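Local coordinates for protein EXOU (Pseudomonas aeruginosa, PDB 4AKX) that acts as a cytotoxic patatin-like phospholipase of the type III secretion system and forms a complex with its chaperone SpcU, at residues P55-T59 and L70-P76. Residues are numbered along the deposited sequence; the frame is centred on the assembly and turned at random.
Sequences PRQIT and LQLSRPP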
loop_
_atom_site.group_PDB
_atom_site.type_symbol
_atom_site.label_atom_id
_atom_site.label_comp_id
_atom_site.label_asym_id
_atom_site.label_seq_id
_atom_site.Cartn_x
_atom_site.Cartn_y
_atom_site.Cartn_z
ATOM N N PRO B 55 8.223 -33.216 41.293
ATOM C CA PRO B 55 8.847 -33.873 40.145
ATOM C C PRO B 55 9.122 -32.871 39.040
ATOM O O PRO B 55 10.120 -33.002 38.317
ATOM C CB PRO B 55 7.770 -34.863 39.675
ATOM C CG PRO B 55 6.815 -34.987 40.821
ATOM C CD PRO B 55 6.827 -33.657 41.488
ATOM N N ARG B 56 8.242 -31.865 38.929
ATOM C CA ARG B 56 8.311 -30.870 37.855
ATOM C C ARG B 56 8.911 -29.546 38.291
ATOM O O ARG B 56 8.792 -28.557 37.592
ATOM C CB ARG B 56 6.942 -30.696 37.177
ATOM C CG ARG B 56 6.581 -31.907 36.328
ATOM C CD ARG B 56 5.341 -31.722 35.497
ATOM N NE ARG B 56 5.564 -30.750 34.438
ATOM C CZ ARG B 56 4.601 -30.279 33.649
ATOM N NH1 ARG B 56 3.346 -30.717 33.772
ATOM N NH2 ARG B 56 4.890 -29.372 32.729
ATOM N N GLN B 57 9.550 -29.554 39.458
ATOM C CA GLN B 57 10.510 -28.531 39.898
ATOM C C GLN B 57 9.939 -27.122 39.952
ATOM O O GLN B 57 10.636 -26.142 39.639
ATOM C CB GLN B 57 11.777 -28.570 39.056
ATOM C CG GLN B 57 12.598 -29.829 39.272
ATOM C CD GLN B 57 13.377 -30.229 38.034
ATOM O OE1 GLN B 57 12.801 -30.588 37.002
ATOM N NE2 GLN B 57 14.695 -30.160 38.125
ATOM N N ILE B 58 8.671 -27.024 40.360
ATOM C CA ILE B 58 7.935 -25.755 40.334
ATOM C C ILE B 58 8.712 -24.635 41.076
ATOM O O ILE B 58 8.982 -24.737 42.276
ATOM C CB ILE B 58 6.511 -25.897 40.963
ATOM C CG1 ILE B 58 5.769 -27.202 40.555
ATOM C CG2 ILE B 58 5.672 -24.689 40.641
ATOM C CD1 ILE B 58 5.387 -27.316 39.093
ATOM N N THR B 59 9.080 -23.569 40.368
ATOM C CA THR B 59 9.568 -22.353 41.046
ATOM C C THR B 59 8.660 -21.146 40.859
ATOM O O THR B 59 8.348 -20.775 39.733
ATOM C CB THR B 59 10.949 -21.961 40.572
ATOM O OG1 THR B 59 11.855 -23.011 40.883
ATOM C CG2 THR B 59 11.398 -20.721 41.284
ATOM N N LEU B 70 6.341 -18.077 37.091
ATOM C CA LEU B 70 6.459 -19.521 37.255
ATOM C C LEU B 70 7.554 -20.125 36.376
ATOM O O LEU B 70 7.652 -19.820 35.191
ATOM C CB LEU B 70 5.130 -20.164 36.942
ATOM C CG LEU B 70 5.044 -21.676 36.847
ATOM C CD1 LEU B 70 5.342 -22.258 38.209
ATOM C CD2 LEU B 70 3.643 -22.079 36.412
ATOM N N GLN B 71 8.394 -20.964 36.971
ATOM C CA GLN B 71 9.370 -21.744 36.210
ATOM C C GLN B 71 9.235 -23.226 36.552
ATOM O O GLN B 71 9.042 -23.595 37.718
ATOM C CB GLN B 71 10.780 -21.268 36.494
ATOM C CG GLN B 71 11.784 -21.656 35.432
ATOM C CD GLN B 71 13.199 -21.742 35.976
ATOM O OE1 GLN B 71 13.592 -20.985 36.868
ATOM N NE2 GLN B 71 13.974 -22.664 35.435
ATOM N N LEU B 72 9.318 -24.078 35.541
ATOM C CA LEU B 72 8.867 -25.446 35.701
ATOM C C LEU B 72 9.548 -26.291 34.646
ATOM O O LEU B 72 9.835 -25.810 33.554
ATOM C CB LEU B 72 7.350 -25.487 35.585
ATOM C CG LEU B 72 6.490 -26.686 35.194
ATOM C CD1 LEU B 72 5.018 -26.396 35.494
ATOM C CD2 LEU B 72 6.640 -27.012 33.717
ATOM N N SER B 73 9.860 -27.533 35.002
ATOM C CA SER B 73 10.539 -28.456 34.101
ATOM C C SER B 73 9.685 -28.737 32.876
ATOM O O SER B 73 8.458 -28.858 32.978
ATOM C CB SER B 73 10.845 -29.770 34.820
ATOM O OG SER B 73 9.643 -30.471 35.109
ATOM N N ARG B 74 10.341 -28.865 31.726
ATOM C CA ARG B 74 9.673 -29.270 30.491
ATOM C C ARG B 74 8.725 -30.440 30.750
ATOM O O ARG B 74 9.022 -31.310 31.558
ATOM C CB ARG B 74 10.706 -29.644 29.420
ATOM C CG ARG B 74 11.492 -28.465 28.858
ATOM C CD ARG B 74 10.583 -27.526 28.073
ATOM N NE ARG B 74 10.061 -28.169 26.868
ATOM C CZ ARG B 74 10.322 -27.746 25.622
ATOM N NH1 ARG B 74 11.076 -26.656 25.400
ATOM N NH2 ARG B 74 9.807 -28.413 24.595
ATOM N N PRO B 75 7.575 -30.453 30.070
ATOM C CA PRO B 75 6.520 -31.415 30.317
ATOM C C PRO B 75 6.996 -32.793 30.038
ATOM O O PRO B 75 8.050 -32.969 29.470
ATOM C CB PRO B 75 5.460 -31.056 29.279
ATOM C CG PRO B 75 5.750 -29.645 28.906
ATOM C CD PRO B 75 7.243 -29.552 28.962
ATOM N N PRO B 76 6.197 -33.781 30.410
ATOM C CA PRO B 76 6.600 -35.154 30.210
ATOM C C PRO B 76 6.610 -35.513 28.719
ATOM O O PRO B 76 5.693 -35.132 27.977
ATOM C CB PRO B 76 5.519 -35.943 30.959
ATOM C CG PRO B 76 4.297 -35.095 30.847
ATOM C CD PRO B 76 4.795 -33.665 30.859
#
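Arg56 lays its side chain across the outgoing end of strand 68-73, so that the guanidinium comes to lie between Leu72 and the proline pair that follows. Leu72 CD1 sits over one face of the group, offset toward its rim, while Pro75 CA and Pro76 CD cover the opposite face, Pro75 CA being 3.6 Å from Arg56 NH2. The carbonyl oxygen of Ser73 lies at the guanidinium edge, near its plane, 3.8 Å from Arg56 NE and not hydrogen-bonded to it. A bend at chi3 (69°) turns the otherwise extended arginine chain into this slot.

The backbone of Arg56 is held as well: Ser73 N donates to Arg56 O at 3.0 Å, from above the carbonyl plane, and Ser73 OG lies beside the same oxygen. Gln57 reaches past it with an extended chain, bringing OE1 against Ser73 CB. Thr59 and Gln71 form an antiparallel hydrogen-bonded pair, in which Thr59 N reaches Gln71 O at 2.7 Å and Gln71 N reaches Thr59 O at 2.8 Å. Thr59 CB lies 4.1 Å from Gln71 CB on the same face of the sheet.

Ile58 divides its branches between two leucines. Its CD1 runs alongside Leu72 CD1 at 3.7 Å, the two chains pointing the same way, whereas CG2, anti to the backbone N, meets Leu70 CD1 at a slant.

With a left-handed backbone conformation (phi 59°), Gln57 shares Ala53 of strand 50-53 with Ile58, a G1 beta bulge at the entry to the hairpin of strands 58-63 and 68-73. Helix 463-472 packs against Arg56 and Leu72 through Met465 and against Ile58 through Val469, while strand 446-451 pairs with the far edge of strand 68-73, where Ser446 bonds Gln71 NE2.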